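Local coordinates for uncharacterized protein (Bacteroides ovatus CL02T12C04, PDB 6PTM) that probably acts as an exo-carrageenase of glycoside hydrolase family GH42, removing sugar units from the ends of carrageenan chains, at residues Asn214-Lys219 with Lys281-Leu286. Sequence-based numbering, arbitrary orientation.
Sequences NELQEK and KQYTGL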
loop_
_atom_site.group_PDB
_atom_site.type_symbol
_atom_site.label_atom_id
_atom_site.label_comp_id
_atom_site.label_asym_id
_atom_site.label_seq_id
_atom_site.Cartn_x
_atom_site.Cartn_y
_atom_site.Cartn_z
ATOM N N ASN A 214 19.219 23.433 -15.319
ATOM C CA ASN A 214 19.692 22.853 -16.599
ATOM C C ASN A 214 18.924 21.560 -16.885
ATOM O O ASN A 214 18.464 21.385 -18.049
ATOM C CB ASN A 214 21.197 22.579 -16.574
ATOM C CG ASN A 214 22.001 23.857 -16.711
ATOM O OD1 ASN A 214 21.501 24.824 -17.249
ATOM N ND2 ASN A 214 23.258 23.861 -16.294
ATOM N N GLU A 215 18.766 20.701 -15.879
ATOM C CA GLU A 215 18.077 19.406 -16.072
ATOM C C GLU A 215 16.635 19.684 -16.470
ATOM O O GLU A 215 16.177 19.132 -17.489
ATOM C CB GLU A 215 18.178 18.567 -14.812
ATOM C CG GLU A 215 18.150 17.092 -15.113
ATOM C CD GLU A 215 18.058 16.244 -13.861
ATOM O OE1 GLU A 215 18.633 16.650 -12.800
ATOM O OE2 GLU A 215 17.380 15.212 -13.932
ATOM N N LEU A 216 15.953 20.561 -15.741
ATOM C CA LEU A 216 14.506 20.814 -15.985
ATOM C C LEU A 216 14.301 21.488 -17.341
ATOM O O LEU A 216 13.277 21.237 -17.965
ATOM C CB LEU A 216 13.927 21.672 -14.861
ATOM C CG LEU A 216 13.759 20.932 -13.543
ATOM C CD1 LEU A 216 13.419 21.909 -12.451
ATOM C CD2 LEU A 216 12.698 19.848 -13.673
ATOM N N GLN A 217 15.226 22.339 -17.784
ATOM C CA GLN A 217 15.063 23.038 -19.092
ATOM C C GLN A 217 15.164 22.011 -20.214
ATOM O O GLN A 217 14.489 22.209 -21.208
ATOM C CB GLN A 217 16.130 24.118 -19.302
ATOM C CG GLN A 217 15.865 25.366 -18.480
ATOM C CD GLN A 217 16.928 26.415 -18.665
ATOM O OE1 GLN A 217 18.057 26.123 -19.031
ATOM N NE2 GLN A 217 16.555 27.651 -18.421
ATOM N N GLU A 218 16.036 21.014 -20.056
ATOM C CA GLU A 218 16.357 20.000 -21.094
ATOM C C GLU A 218 15.392 18.807 -21.024
ATOM O O GLU A 218 15.254 18.110 -22.016
ATOM C CB GLU A 218 17.761 19.444 -20.898
ATOM C CG GLU A 218 18.850 20.405 -21.311
ATOM C CD GLU A 218 20.126 19.664 -21.651
ATOM O OE1 GLU A 218 20.881 19.307 -20.714
ATOM O OE2 GLU A 218 20.318 19.395 -22.850
ATOM N N LYS A 219 14.769 18.566 -19.885
ATOM C CA LYS A 219 14.042 17.290 -19.678
ATOM C C LYS A 219 12.831 17.219 -20.618
ATOM O O LYS A 219 11.980 18.095 -20.616
ATOM C CB LYS A 219 13.692 17.159 -18.199
ATOM C CG LYS A 219 13.089 15.833 -17.807
ATOM C CD LYS A 219 12.871 15.724 -16.315
ATOM C CE LYS A 219 12.123 14.460 -15.991
ATOM N NZ LYS A 219 12.892 13.298 -16.457
ATOM N N LYS A 281 3.472 18.275 -17.458
ATOM C CA LYS A 281 4.311 17.359 -18.263
ATOM C C LYS A 281 3.951 15.909 -17.928
ATOM O O LYS A 281 3.584 15.608 -16.754
ATOM C CB LYS A 281 5.782 17.720 -18.087
ATOM C CG LYS A 281 6.048 19.092 -18.707
ATOM C CD LYS A 281 7.466 19.439 -18.999
ATOM C CE LYS A 281 7.562 20.784 -19.695
ATOM N NZ LYS A 281 8.984 21.187 -19.761
ATOM N N GLN A 282 4.111 15.029 -18.906
ATOM C CA GLN A 282 3.767 13.600 -18.742
ATOM C C GLN A 282 4.551 13.032 -17.542
ATOM O O GLN A 282 3.957 12.165 -16.850
ATOM C CB GLN A 282 3.973 12.881 -20.074
ATOM C CG GLN A 282 3.719 11.366 -20.015
ATOM C CD GLN A 282 2.270 10.952 -19.871
ATOM O OE1 GLN A 282 1.378 11.791 -19.676
ATOM N NE2 GLN A 282 2.027 9.640 -19.914
ATOM N N TYR A 283 5.776 13.520 -17.223
ATOM C CA TYR A 283 6.618 12.935 -16.137
ATOM C C TYR A 283 6.085 13.330 -14.748
ATOM O O TYR A 283 6.626 12.834 -13.759
ATOM C CB TYR A 283 8.119 13.199 -16.330
ATOM C CG TYR A 283 8.600 14.627 -16.210
ATOM C CD1 TYR A 283 8.717 15.247 -14.971
ATOM C CD2 TYR A 283 8.970 15.353 -17.334
ATOM C CE1 TYR A 283 9.156 16.565 -14.846
ATOM C CE2 TYR A 283 9.426 16.667 -17.230
ATOM C CZ TYR A 283 9.539 17.265 -15.978
ATOM O OH TYR A 283 9.976 18.548 -15.861
ATOM N N THR A 284 5.046 14.156 -14.670
ATOM C CA THR A 284 4.329 14.501 -13.418
ATOM C C THR A 284 2.990 13.767 -13.348
ATOM O O THR A 284 2.287 13.987 -12.360
ATOM C CB THR A 284 4.085 16.013 -13.296
ATOM O OG1 THR A 284 3.147 16.466 -14.276
ATOM C CG2 THR A 284 5.373 16.784 -13.447
ATOM N N GLY A 285 2.641 12.933 -14.331
ATOM C CA GLY A 285 1.292 12.318 -14.395
ATOM C C GLY A 285 0.931 11.445 -13.188
ATOM O O GLY A 285 -0.282 11.371 -12.838
ATOM N N LEU A 286 1.902 10.763 -12.585
ATOM C CA LEU A 286 1.658 9.981 -11.345
ATOM C C LEU A 286 2.042 10.831 -10.124
ATOM O O LEU A 286 2.243 10.277 -9.041
ATOM C CB LEU A 286 2.398 8.641 -11.412
ATOM C CG LEU A 286 1.559 7.503 -11.992
ATOM C CD1 LEU A 286 2.430 6.313 -12.280
ATOM C CD2 LEU A 286 0.406 7.094 -11.069
HETATM O O HOH W 1 11.044 19.656 -18.108
HETATM O O HOH W 2 9.927 19.215 -21.542
#
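Lys219 and Tyr283 meet because the lysine chain runs extended from the backbone, with CG anti to N (chi1 -173°), and bends only at its last torsion, while the tyrosine CG sits between its own N and carbonyl carbon (chi1 67°). The methylenes thus lie over one face of the ring: Lys219 CE stands 3.4 Å from the centroid of the Tyr283 ring in a CH-pi contact, almost on the ring normal. Lys219 NZ lies 4.7 Å from that centroid, a cation-pi contact supplementing its salt bridge to Asp192. Lysine suits both tasks, with an apolar chain and a charged end; tyrosine offers a flat face and a hydroxyl. On the opposite face, toward the rim, lies CB of Lys281. Leucine supplies a methyl group beside the hydroxyl, Leu216 CD2 packing 3.7 Å from Tyr283 OH.

That hydroxyl reaches a water lying in the ring plane (Tyr283 OH to water 1 O, 2.7 Å). This water accepts from Lys281 NZ and lies within hydrogen-bonding distance of Leu216 O and Lys219 O, among more acceptors than its two protons can serve. A second water links Lys219 O to Lys281 NZ, which also bonds Tyr277 O. Leu216 and Lys219 rest on Phe194, Tyr283 on Met278; helices 210-218 and 261-278 alternate with parallel strands 192-197, 225-230 and 288-292, consistent with the (β/α) barrel of GH42 enzymes.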